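Local coordinates for uncharacterized protein (PDB 5D66) that is of unknown function but, as an ankyrin repeat domain, probably serves as a scaffold for binding other proteins, at residues 5-10 / 27-32; 38-43 / 60-65; 54-59 / 86-91; 72-77 / 95-100. All blocks are in the same frame, centred on the assembly; numbering follows the deposited sequence. Where two conformers were deposited one is given.

Contact 1: 5-10 / 27-32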
loop_
_atom_site.group_PDB
_atom_site.type_symbol
_atom_site.label_atom_id
_atom_site.label_comp_id
_atom_site.label_asym_id
_atom_site.label_seq_id
_atom_site.Cartn_x
_atom_site.Cartn_y
_atom_site.Cartn_z
ATOM N N TYR A 5 9.554 -18.682 -18.834
ATOM C CA TYR A 5 9.940 -17.776 -17.720
ATOM C C TYR A 5 9.932 -18.582 -16.425
ATOM O O TYR A 5 9.015 -18.483 -15.605
ATOM C CB TYR A 5 8.950 -16.617 -17.729
ATOM C CG TYR A 5 9.131 -15.729 -18.947
ATOM C CD1 TYR A 5 10.288 -14.983 -19.146
ATOM C CD2 TYR A 5 8.172 -15.694 -19.946
ATOM C CE1 TYR A 5 10.457 -14.191 -20.265
ATOM C CE2 TYR A 5 8.328 -14.910 -21.097
ATOM C CZ TYR A 5 9.460 -14.150 -21.247
ATOM O OH TYR A 5 9.648 -13.342 -22.326
ATOM N N PRO A 6 10.951 -19.409 -16.223
ATOM C CA PRO A 6 10.922 -20.338 -15.101
ATOM C C PRO A 6 11.013 -19.680 -13.721
ATOM O O PRO A 6 10.510 -20.242 -12.746
ATOM C CB PRO A 6 12.087 -21.281 -15.396
ATOM C CG PRO A 6 12.975 -20.517 -16.224
ATOM C CD PRO A 6 12.111 -19.638 -17.086
ATOM N N LEU A 7 11.686 -18.538 -13.603
ATOM C CA LEU A 7 11.782 -17.881 -12.322
ATOM C C LEU A 7 10.402 -17.418 -11.836
ATOM O O LEU A 7 10.063 -17.532 -10.672
ATOM C CB LEU A 7 12.736 -16.710 -12.365
ATOM C CG LEU A 7 13.004 -16.022 -11.028
ATOM C CD1 LEU A 7 13.685 -16.948 -10.016
ATOM C CD2 LEU A 7 13.818 -14.772 -11.193
ATOM N N HIS A 8 9.594 -16.953 -12.788
ATOM C CA HIS A 8 8.259 -16.461 -12.497
ATOM C C HIS A 8 7.385 -17.611 -11.992
ATOM O O HIS A 8 6.620 -17.447 -11.036
ATOM C CB HIS A 8 7.658 -15.818 -13.710
ATOM C CG HIS A 8 8.406 -14.595 -14.169
ATOM N ND1 HIS A 8 9.645 -14.680 -14.772
ATOM C CD2 HIS A 8 8.081 -13.269 -14.124
ATOM C CE1 HIS A 8 10.048 -13.466 -15.050
ATOM N NE2 HIS A 8 9.136 -12.596 -14.643
HETATM N N MSE A 9 7.476 -18.765 -12.641
HETATM C CA MSE A 9 6.680 -19.919 -12.200
HETATM C C MSE A 9 7.121 -20.364 -10.806
HETATM O O MSE A 9 6.305 -20.680 -9.923
HETATM C CB MSE A 9 6.818 -21.094 -13.177
HETATM C CG MSE A 9 5.924 -22.314 -12.748
HETATM SE SE MSE A 9 3.985 -21.945 -13.061
HETATM C CE MSE A 9 3.138 -21.782 -11.409
ATOM N N ALA A 10 8.422 -20.385 -10.579
ATOM C CA ALA A 10 8.949 -20.772 -9.262
ATOM C C ALA A 10 8.449 -19.798 -8.179
ATOM O O ALA A 10 8.034 -20.202 -7.100
ATOM C CB ALA A 10 10.445 -20.855 -9.279
ATOM N N THR A 27 21.543 -14.471 -13.984
ATOM C CA THR A 27 20.794 -13.649 -14.933
ATOM C C THR A 27 19.977 -12.579 -14.177
ATOM O O THR A 27 19.971 -12.512 -12.961
ATOM C CB THR A 27 19.930 -14.506 -15.842
ATOM O OG1 THR A 27 18.923 -15.125 -15.071
ATOM C CG2 THR A 27 20.749 -15.601 -16.528
ATOM N N LEU A 28 19.313 -11.735 -14.915
ATOM C CA LEU A 28 18.669 -10.581 -14.343
ATOM C C LEU A 28 17.478 -10.974 -13.501
ATOM O O LEU A 28 16.527 -11.580 -14.000
ATOM C CB LEU A 28 18.198 -9.710 -15.454
ATOM C CG LEU A 28 17.938 -8.274 -15.197
ATOM C CD1 LEU A 28 19.297 -7.532 -14.893
ATOM C CD2 LEU A 28 17.250 -7.733 -16.381
ATOM N N ILE A 29 17.491 -10.611 -12.232
ATOM C CA ILE A 29 16.434 -11.002 -11.318
ATOM C C ILE A 29 15.071 -10.447 -11.693
ATOM O O ILE A 29 14.065 -11.056 -11.392
ATOM C CB ILE A 29 16.817 -10.737 -9.883
ATOM C CG1 ILE A 29 15.923 -11.574 -8.908
ATOM C CG2 ILE A 29 16.833 -9.315 -9.590
ATOM C CD1 ILE A 29 16.475 -11.648 -7.548
ATOM N N ASP A 30 15.070 -9.259 -12.304
ATOM C CA ASP A 30 13.865 -8.585 -12.706
ATOM C C ASP A 30 13.533 -8.756 -14.169
ATOM O O ASP A 30 12.780 -7.969 -14.747
ATOM C CB ASP A 30 13.896 -7.109 -12.307
ATOM C CG ASP A 30 13.691 -6.912 -10.816
ATOM O OD1 ASP A 30 12.991 -7.682 -10.176
ATOM O OD2 ASP A 30 14.215 -5.851 -10.314
ATOM N N ALA A 31 13.996 -9.855 -14.796
ATOM C CA ALA A 31 13.507 -10.211 -16.124
ATOM C C ALA A 31 11.982 -10.187 -16.173
ATOM O O ALA A 31 11.325 -10.681 -15.251
ATOM C CB ALA A 31 13.992 -11.625 -16.482
ATOM N N ARG A 32 11.411 -9.635 -17.224
ATOM C CA ARG A 32 9.960 -9.583 -17.365
ATOM C C ARG A 32 9.444 -10.812 -18.085
ATOM O O ARG A 32 10.069 -11.297 -19.021
ATOM C CB ARG A 32 9.507 -8.322 -18.082
ATOM C CG ARG A 32 10.077 -7.028 -17.526
ATOM C CD ARG A 32 9.865 -6.879 -16.020
ATOM N NE ARG A 32 10.351 -5.619 -15.541
ATOM C CZ ARG A 32 9.643 -4.545 -15.189
ATOM N NH1 ARG A 32 8.324 -4.576 -15.169
ATOM N NH2 ARG A 32 10.239 -3.437 -14.813
#
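His8 and Leu7, neighbours on the first turn of helix 6-12, make the inner half of this contact, where helix 6-12 packs against the loop that follows helix 16-23. The imidazole of His8 turns its edge to the backbone of the loop: NE2 lies 3.0 Å from Ala31 O, with that oxygen near the ring plane, and CE1 is almost as close to it. NE2 also makes a weak hydrogen bond to Ser37 O, so two backbone carbonyls gather round one ring nitrogen. The ring gets there because CG stands anti to the carbonyl carbon (chi1 -64°). Leu7 takes the other course, CG anti to the backbone N (chi1 -175°), and its CD2 branch rests 3.7 Å from Ile29 O. Its approach to Ile29 CG1, 4.5 Å from CD2, is looser, and Leu7 also touches Ile22 and Ala39.

Toward solvent the fit thins out. Tyr5, at the N-cap of the helix, lays its ring obliquely by the loop, CE1 at 3.2 Å from Arg32 O, while its side also touches Glu34. The guanidinium of Arg32 is held elsewhere, NH1 bonding to Lys65 O and Gly36 O. A type I turn from Leu28 to Ala31, with Ala31 N bonded to Leu28 O at 3.2 Å, shapes the loop that offers these carbonyls. The chemistry is therefore dominated by backbone oxygens: the edge of a buried histidine meets Ala31 O, while carbon atoms of Leu7 and Tyr5 rest on the carbonyl oxygens of Ile29 and Arg32, and only a thin apolar contact accompanies them.

Contact 2: 38-43 / 60-65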
loop_
_atom_site.group_PDB
_atom_site.type_symbol
_atom_site.label_atom_id
_atom_site.label_comp_id
_atom_site.label_asym_id
_atom_site.label_seq_id
_atom_site.Cartn_x
_atom_site.Cartn_y
_atom_site.Cartn_z
ATOM N N THR A 38 7.688 -8.733 -13.226
ATOM C CA THR A 38 8.824 -9.321 -12.577
ATOM C C THR A 38 8.395 -10.542 -11.726
ATOM O O THR A 38 7.250 -10.648 -11.282
ATOM C CB THR A 38 9.602 -8.344 -11.702
ATOM O OG1 THR A 38 8.801 -8.045 -10.568
ATOM C CG2 THR A 38 10.010 -7.090 -12.419
ATOM N N ALA A 39 9.365 -11.387 -11.397
ATOM C CA ALA A 39 9.104 -12.530 -10.579
ATOM C C ALA A 39 8.698 -12.090 -9.163
ATOM O O ALA A 39 7.830 -12.704 -8.524
ATOM C CB ALA A 39 10.253 -13.484 -10.555
ATOM N N LEU A 40 9.325 -11.019 -8.649
ATOM C CA LEU A 40 8.908 -10.520 -7.345
ATOM C C LEU A 40 7.457 -10.010 -7.379
ATOM O O LEU A 40 6.722 -10.212 -6.421
ATOM C CB LEU A 40 9.852 -9.410 -6.869
ATOM C CG LEU A 40 9.435 -8.727 -5.554
ATOM C CD1 LEU A 40 9.361 -9.716 -4.394
ATOM C CD2 LEU A 40 10.375 -7.572 -5.215
HETATM N N MSE A 41 7.027 -9.375 -8.467
HETATM C CA MSE A 41 5.628 -8.964 -8.576
HETATM C C MSE A 41 4.712 -10.188 -8.534
HETATM O O MSE A 41 3.692 -10.182 -7.811
HETATM C CB MSE A 41 5.411 -8.144 -9.807
HETATM C CG MSE A 41 4.042 -7.470 -9.804
HETATM SE SE MSE A 41 3.784 -6.113 -8.414
HETATM C CE MSE A 41 2.451 -6.962 -7.323
ATOM N N VAL A 42 5.072 -11.266 -9.247
ATOM C CA VAL A 42 4.306 -12.511 -9.222
ATOM C C VAL A 42 4.212 -13.063 -7.812
ATOM O O VAL A 42 3.127 -13.431 -7.322
ATOM C CB VAL A 42 4.904 -13.518 -10.196
ATOM C CG1 VAL A 42 4.258 -14.880 -10.053
ATOM C CG2 VAL A 42 4.771 -13.008 -11.636
ATOM N N ALA A 43 5.334 -13.116 -7.092
ATOM C CA ALA A 43 5.338 -13.618 -5.709
ATOM C C ALA A 43 4.468 -12.754 -4.822
ATOM O O ALA A 43 3.741 -13.248 -3.953
ATOM C CB ALA A 43 6.743 -13.667 -5.161
ATOM N N ALA A 60 15.948 -7.837 -6.103
ATOM C CA ALA A 60 14.789 -7.493 -6.934
ATOM C C ALA A 60 14.283 -6.091 -6.544
ATOM O O ALA A 60 14.222 -5.701 -5.357
ATOM C CB ALA A 60 13.690 -8.496 -6.737
ATOM N N ASP A 61 13.870 -5.315 -7.549
ATOM C CA ASP A 61 13.422 -3.946 -7.347
ATOM C C ASP A 61 11.985 -3.921 -6.873
ATOM O O ASP A 61 11.019 -4.282 -7.566
ATOM C CB ASP A 61 13.586 -3.188 -8.635
ATOM C CG ASP A 61 13.322 -1.717 -8.550
ATOM O OD1 ASP A 61 12.787 -1.254 -7.531
ATOM O OD2 ASP A 61 13.630 -1.026 -9.570
ATOM N N VAL A 62 11.793 -3.477 -5.645
ATOM C CA VAL A 62 10.488 -3.379 -5.037
ATOM C C VAL A 62 9.593 -2.296 -5.610
ATOM O O VAL A 62 8.397 -2.248 -5.291
ATOM C CB VAL A 62 10.566 -3.239 -3.484
ATOM C CG1 VAL A 62 11.390 -4.359 -2.890
ATOM C CG2 VAL A 62 11.069 -1.866 -3.075
ATOM N N ASN A 63 10.172 -1.454 -6.452
ATOM C CA ASN A 63 9.460 -0.388 -7.148
ATOM C C ASN A 63 9.243 -0.647 -8.616
ATOM O O ASN A 63 8.668 0.190 -9.292
ATOM C CB ASN A 63 10.228 0.925 -6.995
ATOM C CG ASN A 63 10.413 1.266 -5.519
ATOM O OD1 ASN A 63 9.425 1.369 -4.782
ATOM N ND2 ASN A 63 11.652 1.505 -5.097
ATOM N N ALA A 64 9.702 -1.774 -9.149
ATOM C CA ALA A 64 9.423 -2.069 -10.546
ATOM C C ALA A 64 7.908 -2.176 -10.713
ATOM O O ALA A 64 7.251 -2.743 -9.854
ATOM C CB ALA A 64 10.105 -3.374 -10.966
ATOM N N LYS A 65 7.393 -1.659 -11.809
ATOM C CA LYS A 65 5.969 -1.646 -12.083
ATOM C C LYS A 65 5.529 -2.661 -13.144
ATOM O O LYS A 65 6.273 -2.970 -14.037
ATOM C CB LYS A 65 5.453 -0.241 -12.431
ATOM C CG LYS A 65 5.268 0.663 -11.187
ATOM C CD LYS A 65 4.738 2.013 -11.527
ATOM C CE LYS A 65 4.265 2.789 -10.265
ATOM N NZ LYS A 65 3.873 4.161 -10.697
HETATM O O HOH W 1 10.642 -6.650 -9.015
#
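Leu40 carries the innermost shell of this contact, pressing one methyl branch into the loop 60-65. Its CD2 sits 3.8 Å from Ala60 CB and 4.1 Å from Val62 CG1, so the branch meets two apolar groups of the loop, while CB of Leu40 also leans on the Ala60 methyl. The torsion behind this sets CG anti to the backbone N (chi1 175°), which carries the isobutyl group outward from the helix to the loop. A second, smaller methyl contact lies beside it, Thr38 CG2 against Ala64 CB at 4.0 Å.

Polar links form the next shell. Thr38 is the N-cap of helix 39-45, and its OG1 accepts from Met41 N at 3.1 Å, the N-H pointing at it with an angle of 159°. The same hydroxyl donates to a water, and that water donates to Asp61 O, each leg 2.8 Å between Thr38 OG1 or Asp61 O and the water oxygen. One small oxygen thus caps the helix and ties it to the loop. The loop is held in shape by an Asx turn, in which Asn63 N reaches Asp61 OD1 at 2.8 Å from above the carboxylate plane, and by a type I turn from Asp61 to Ala64.

Further out, Ala52 and Ile56 of helix 49-57 and Pro72 of helix 72-79 surround Leu40, and Asn63 is bonded through its amide to Gly92 and Asp94. Thr38 capping helix 39-45 is consistent with the threonine of the TPLH motif that opens a helix in ankyrin repeats, here followed by Ala39, Leu40 and Met41.

Contact 3: 54-59 / 86-91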
loop_
_atom_site.group_PDB
_atom_site.type_symbol
_atom_site.label_atom_id
_atom_site.label_comp_id
_atom_site.label_asym_id
_atom_site.label_seq_id
_atom_site.Cartn_x
_atom_site.Cartn_y
_atom_site.Cartn_z
HETATM N N MSE A 54 13.387 -14.074 -0.602
HETATM C CA MSE A 54 14.571 -14.509 -1.333
HETATM C C MSE A 54 14.865 -13.563 -2.487
HETATM O O MSE A 54 16.009 -13.192 -2.729
HETATM C CB MSE A 54 14.385 -15.937 -1.798
HETATM C CG MSE A 54 15.591 -16.495 -2.499
HETATM SE SE MSE A 54 15.424 -18.368 -2.932
HETATM C CE MSE A 54 16.036 -18.989 -1.239
ATOM N N LEU A 55 13.833 -13.158 -3.196
ATOM C CA LEU A 55 14.013 -12.263 -4.368
ATOM C C LEU A 55 14.488 -10.866 -3.960
ATOM O O LEU A 55 15.370 -10.295 -4.566
ATOM C CB LEU A 55 12.731 -12.201 -5.195
ATOM C CG LEU A 55 12.363 -13.531 -5.901
ATOM C CD1 LEU A 55 10.902 -13.470 -6.352
ATOM C CD2 LEU A 55 13.303 -13.857 -7.052
ATOM N N ILE A 56 13.876 -10.356 -2.887
ATOM C CA ILE A 56 14.284 -9.064 -2.322
ATOM C C ILE A 56 15.716 -9.112 -1.798
ATOM O O ILE A 56 16.473 -8.170 -2.102
ATOM C CB ILE A 56 13.289 -8.574 -1.249
ATOM C CG1 ILE A 56 11.964 -8.232 -1.893
ATOM C CG2 ILE A 56 13.812 -7.377 -0.509
ATOM C CD1 ILE A 56 10.807 -8.041 -0.932
ATOM N N GLU A 57 16.090 -10.150 -1.089
ATOM C CA GLU A 57 17.457 -10.225 -0.592
ATOM C C GLU A 57 18.485 -10.279 -1.748
ATOM O O GLU A 57 19.607 -9.792 -1.623
ATOM C CB GLU A 57 17.600 -11.398 0.362
ATOM C CG GLU A 57 16.955 -11.175 1.714
ATOM C CD GLU A 57 17.494 -9.996 2.533
ATOM O OE1 GLU A 57 18.749 -9.747 2.595
ATOM O OE2 GLU A 57 16.622 -9.330 3.150
ATOM N N ALA A 58 18.068 -10.855 -2.882
ATOM C CA ALA A 58 18.924 -10.978 -4.040
ATOM C C ALA A 58 18.890 -9.714 -4.936
ATOM O O ALA A 58 19.511 -9.688 -5.950
ATOM C CB ALA A 58 18.567 -12.212 -4.793
ATOM N N GLY A 59 18.131 -8.697 -4.548
ATOM C CA GLY A 59 18.156 -7.407 -5.190
ATOM C C GLY A 59 17.018 -7.035 -6.114
ATOM O O GLY A 59 17.097 -6.026 -6.836
ATOM N N ARG A 86 6.864 -4.984 4.951
ATOM C CA ARG A 86 7.987 -4.648 5.817
ATOM C C ARG A 86 9.320 -4.920 5.102
ATOM O O ARG A 86 10.249 -4.145 5.250
ATOM C CB ARG A 86 7.890 -5.333 7.123
ATOM C CG ARG A 86 6.780 -4.845 7.974
ATOM C CD ARG A 86 6.874 -5.483 9.367
ATOM N NE ARG A 86 5.616 -5.523 10.121
ATOM C CZ ARG A 86 5.003 -4.466 10.668
ATOM N NH1 ARG A 86 5.505 -3.230 10.577
ATOM N NH2 ARG A 86 3.871 -4.638 11.349
HETATM N N MSE A 87 9.394 -6.010 4.358
HETATM C CA MSE A 87 10.599 -6.288 3.576
HETATM C C MSE A 87 10.868 -5.178 2.586
HETATM O O MSE A 87 12.025 -4.707 2.412
HETATM C CB MSE A 87 10.514 -7.607 2.835
HETATM C CG MSE A 87 10.262 -8.809 3.619
HETATM SE SE MSE A 87 9.886 -10.304 2.404
HETATM C CE MSE A 87 9.018 -11.399 3.723
ATOM N N THR A 88 9.837 -4.745 1.874
ATOM C CA THR A 88 10.029 -3.669 0.904
ATOM C C THR A 88 10.506 -2.360 1.549
ATOM O O THR A 88 11.307 -1.627 0.958
ATOM C CB THR A 88 8.814 -3.455 -0.027
ATOM O OG1 THR A 88 7.756 -2.774 0.624
ATOM C CG2 THR A 88 8.308 -4.690 -0.675
ATOM N N LEU A 89 9.961 -2.064 2.730
ATOM C CA LEU A 89 10.339 -0.863 3.438
ATOM C C LEU A 89 11.803 -0.825 3.886
ATOM O O LEU A 89 12.377 0.212 4.041
ATOM C CB LEU A 89 9.379 -0.604 4.614
ATOM C CG LEU A 89 7.934 -0.302 4.252
ATOM C CD1 LEU A 89 7.061 -0.309 5.503
ATOM C CD2 LEU A 89 7.836 1.027 3.609
HETATM N N MSE A 90 12.380 -2.011 4.052
HETATM C CA MSE A 90 13.789 -2.190 4.426
HETATM C C MSE A 90 14.699 -2.244 3.181
HETATM O O MSE A 90 15.929 -2.238 3.349
HETATM C CB MSE A 90 13.944 -3.478 5.241
HETATM C CG MSE A 90 13.435 -3.358 6.647
HETATM SE SE MSE A 90 14.300 -1.970 7.698
HETATM C CE MSE A 90 16.090 -2.278 7.342
ATOM N N HIS A 91 14.108 -2.323 1.971
ATOM C CA HIS A 91 14.859 -2.560 0.745
ATOM C C HIS A 91 14.418 -1.648 -0.355
ATOM O O HIS A 91 14.264 -2.043 -1.501
ATOM C CB HIS A 91 14.732 -4.004 0.313
ATOM C CG HIS A 91 15.416 -4.949 1.248
ATOM N ND1 HIS A 91 16.783 -5.169 1.263
ATOM C CD2 HIS A 91 14.924 -5.608 2.322
ATOM C CE1 HIS A 91 17.063 -5.992 2.260
ATOM N NE2 HIS A 91 15.967 -6.260 2.912
HETATM O O HOH W 2 16.683 -7.775 5.369
#
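Ile56 bridges helices 49-57 and 82-90 with two separate branches. CG1 stands anti to the carbonyl carbon (chi1 -68°) and CD1 extends beyond it, reaching Met87 CB at 3.8 Å and, more loosely, Thr88 CG2 at 4.2 Å. The other branch, CG2, goes to His91, where it lies 3.4 Å from CG and nearly as near to CD2, approaching the ring obliquely. Met87 crosses Ile56 at about a right angle; its extended chain runs on past this contact toward Ile49 and His53.

Glu57 begins beside the interface rather than facing it, and a bend at chi2 (-61°) brings the carboxylate back. OE2 comes 3.1 Å from His91 NE2, with the carboxylate and ring planes turned 90° apart. A water lies in the imidazole plane and links the two groups, donating to Glu57 OE2 at 2.7 Å and standing 3.0 Å from His91 NE2.

At the end of helix 49-57, a Schellman motif at Gly59, with its positive phi, turns the chain into the loop. The chemistry combines a buried branched aliphatic with a carboxylate and an imidazole joined through a water at the rim, where the acid's nearness may favour a protonated histidine.

Contact 4: 72-77 / 95-100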
loop_
_atom_site.group_PDB
_atom_site.type_symbol
_atom_site.label_atom_id
_atom_site.label_comp_id
_atom_site.label_asym_id
_atom_site.label_seq_id
_atom_site.Cartn_x
_atom_site.Cartn_y
_atom_site.Cartn_z
ATOM N N PRO A 72 5.723 -4.195 -6.182
ATOM C CA PRO A 72 5.639 -5.046 -4.984
ATOM C C PRO A 72 5.273 -4.252 -3.710
ATOM O O PRO A 72 4.406 -4.655 -2.962
ATOM C CB PRO A 72 6.998 -5.755 -4.934
ATOM C CG PRO A 72 7.345 -5.848 -6.418
ATOM C CD PRO A 72 6.849 -4.584 -7.035
ATOM N N TYR A 73 5.962 -3.130 -3.491
ATOM C CA TYR A 73 5.663 -2.265 -2.347
ATOM C C TYR A 73 4.200 -1.777 -2.400
ATOM O O TYR A 73 3.466 -1.859 -1.412
ATOM C CB TYR A 73 6.667 -1.108 -2.341
ATOM C CG TYR A 73 6.151 0.143 -1.654
ATOM C CD1 TYR A 73 5.973 0.184 -0.288
ATOM C CD2 TYR A 73 5.803 1.260 -2.392
ATOM C CE1 TYR A 73 5.487 1.353 0.320
ATOM C CE2 TYR A 73 5.330 2.417 -1.803
ATOM C CZ TYR A 73 5.120 2.436 -0.452
ATOM O OH TYR A 73 4.618 3.567 0.167
ATOM N N LEU A 74 3.790 -1.166 -3.519
ATOM C CA LEU A 74 2.461 -0.578 -3.589
ATOM C C LEU A 74 1.364 -1.604 -3.375
ATOM O O LEU A 74 0.368 -1.343 -2.694
ATOM C CB LEU A 74 2.248 0.173 -4.889
ATOM C CG LEU A 74 3.004 1.440 -5.052
ATOM C CD1 LEU A 74 3.058 1.861 -6.535
ATOM C CD2 LEU A 74 2.335 2.555 -4.273
ATOM N N TYR A 75 1.512 -2.771 -3.988
ATOM C CA TYR A 75 0.525 -3.808 -3.935
ATOM C C TYR A 75 0.479 -4.427 -2.514
ATOM O O TYR A 75 -0.596 -4.683 -1.965
ATOM C CB TYR A 75 0.848 -4.925 -4.907
ATOM C CG TYR A 75 -0.230 -5.944 -5.107
ATOM C CD1 TYR A 75 -1.156 -5.777 -6.097
ATOM C CD2 TYR A 75 -0.315 -7.073 -4.336
ATOM C CE1 TYR A 75 -2.190 -6.684 -6.293
ATOM C CE2 TYR A 75 -1.312 -7.977 -4.521
ATOM C CZ TYR A 75 -2.256 -7.801 -5.515
ATOM O OH TYR A 75 -3.254 -8.740 -5.740
ATOM N N ALA A 76 1.640 -4.677 -1.906
ATOM C CA ALA A 76 1.661 -5.243 -0.555
ATOM C C ALA A 76 0.962 -4.281 0.408
ATOM O O ALA A 76 0.218 -4.721 1.305
ATOM C CB ALA A 76 3.061 -5.558 -0.078
ATOM N N GLY A 77 1.197 -2.984 0.265
ATOM C CA GLY A 77 0.501 -2.024 1.126
ATOM C C GLY A 77 -1.009 -2.037 0.898
ATOM O O GLY A 77 -1.808 -2.091 1.851
ATOM N N LEU A 95 8.570 5.777 -1.185
ATOM C CA LEU A 95 7.370 6.151 -0.513
ATOM C C LEU A 95 6.578 7.203 -1.253
ATOM O O LEU A 95 5.397 7.494 -0.964
ATOM C CB LEU A 95 7.642 6.602 0.933
ATOM C CG LEU A 95 8.453 5.626 1.797
ATOM C CD1 LEU A 95 8.519 6.201 3.185
ATOM C CD2 LEU A 95 7.898 4.233 1.739
ATOM N N LYS A 96 7.196 7.871 -2.242
ATOM C CA LYS A 96 6.554 8.832 -3.110
ATOM C C LYS A 96 5.886 8.169 -4.304
ATOM O O LYS A 96 5.183 8.845 -5.082
ATOM C CB LYS A 96 7.533 9.910 -3.603
ATOM C CG LYS A 96 8.051 10.777 -2.462
ATOM C CD LYS A 96 9.084 11.817 -3.008
ATOM C CE LYS A 96 10.432 11.783 -2.321
ATOM N NZ LYS A 96 11.301 12.896 -2.800
ATOM N N SER A 97 6.123 6.889 -4.548
ATOM C CA SER A 97 5.558 6.234 -5.694
ATOM C C SER A 97 4.069 6.064 -5.528
ATOM O O SER A 97 3.518 5.990 -4.418
ATOM C CB SER A 97 6.239 4.866 -5.952
ATOM O OG SER A 97 5.987 3.912 -4.944
ATOM N N THR A 98 3.411 5.964 -6.666
ATOM C CA THR A 98 1.982 5.955 -6.711
ATOM C C THR A 98 1.460 4.819 -7.623
ATOM O O THR A 98 2.090 4.436 -8.643
ATOM C CB THR A 98 1.390 7.309 -7.158
ATOM O OG1 THR A 98 1.947 7.667 -8.421
ATOM C CG2 THR A 98 1.660 8.466 -6.139
ATOM N N ASN A 99 0.282 4.334 -7.267
ATOM C CA ASN A 99 -0.408 3.308 -7.998
ATOM C C ASN A 99 -1.221 3.947 -9.148
ATOM O O ASN A 99 -1.100 5.151 -9.396
ATOM C CB ASN A 99 -1.303 2.520 -7.037
ATOM C CG ASN A 99 -2.302 3.388 -6.330
ATOM O OD1 ASN A 99 -2.815 4.336 -6.914
ATOM N ND2 ASN A 99 -2.551 3.116 -5.057
ATOM N N ARG A 100 -2.045 3.175 -9.827
ATOM C CA ARG A 100 -2.754 3.679 -10.987
ATOM C C ARG A 100 -3.743 4.760 -10.633
ATOM O O ARG A 100 -4.195 5.493 -11.598
ATOM C CB ARG A 100 -3.419 2.564 -11.772
ATOM C CG ARG A 100 -4.536 1.934 -11.057
ATOM C CD ARG A 100 -4.844 0.535 -11.664
ATOM N NE ARG A 100 -5.910 -0.164 -11.010
ATOM C CZ ARG A 100 -5.780 -1.037 -9.991
ATOM N NH1 ARG A 100 -4.617 -1.249 -9.338
ATOM N NH2 ARG A 100 -6.876 -1.671 -9.596
HETATM O O HOH W 3 3.698 5.415 -1.709
HETATM O O HOH W 4 -1.251 0.666 -4.123
#
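In ankyrin repeats, antiparallel helix pairs are joined by loops that project outward from the helices; the start of such a loop, 95-100, passes the first turn of helix 72-79. Tyr73 and Leu74, side by side on that turn, carry the contact. Tyr73 points its ring at the loop with CG anti to the backbone N (chi1 154°). Ser97 OG sits at the ring edge, 3.5 Å from CE2, while its own hydrogen bond goes to Asp94 O. Leu95 CD2 reaches the hydroxyl end of the tyrosine obliquely, 3.7 Å from OH, the two side chains crossing at about a right angle.

Leu74 makes the other half with both methyl branches. CD1 is 3.5 Å from Thr98 O and CD2 is 3.6 Å from Ser97 O, so it rests on the backbone of the loop. CG stands anti to the carbonyl carbon (chi1 -70°), which swings the isobutyl group over this strip of main chain.

Two waters close the ends. One lies in the plane of the Tyr73 ring, accepts from OH at 2.8 Å, and donates to both Leu95 O and Ser97 O. The other takes a hydrogen from Asn99 ND2 and gives one to Leu74 O, while Asn99 OD1 is held by Gly103 N. Lys65 adds a bond to Thr98 O from the preceding loop. Direct contact is thus van der Waals packing, carbon atoms meeting backbone and hydroxyl oxygens as well as Leu95 CD2; no direct hydrogen bond crosses, and the bridging bonds run through water, with the phenol and the amide as side-chain anchors.

How the contacts relate
Contacts 1, 2 and 4 repeat one topological relation three times, with different side chains: helices 6-12, 39-45 and 72-79 each pack on the loop after the next helix in the chain. Their centres lie 10 Å (1 to 2) and 11 Å (2 to 4) apart, and they come in series along the chain. Neighbours are stitched by Asp30 OD2 to Asp61 N and Lys65 NZ to Thr98 O, whereas contacts 1 and 4 do not touch. Contact 3 joins helices 49-57 and 82-90 and alternates along the chain with contacts 2 and 4, its centre 10 Å from that of contact 2. Such links between sequence neighbours are consistent with the elongated solenoid of ankyrin repeats.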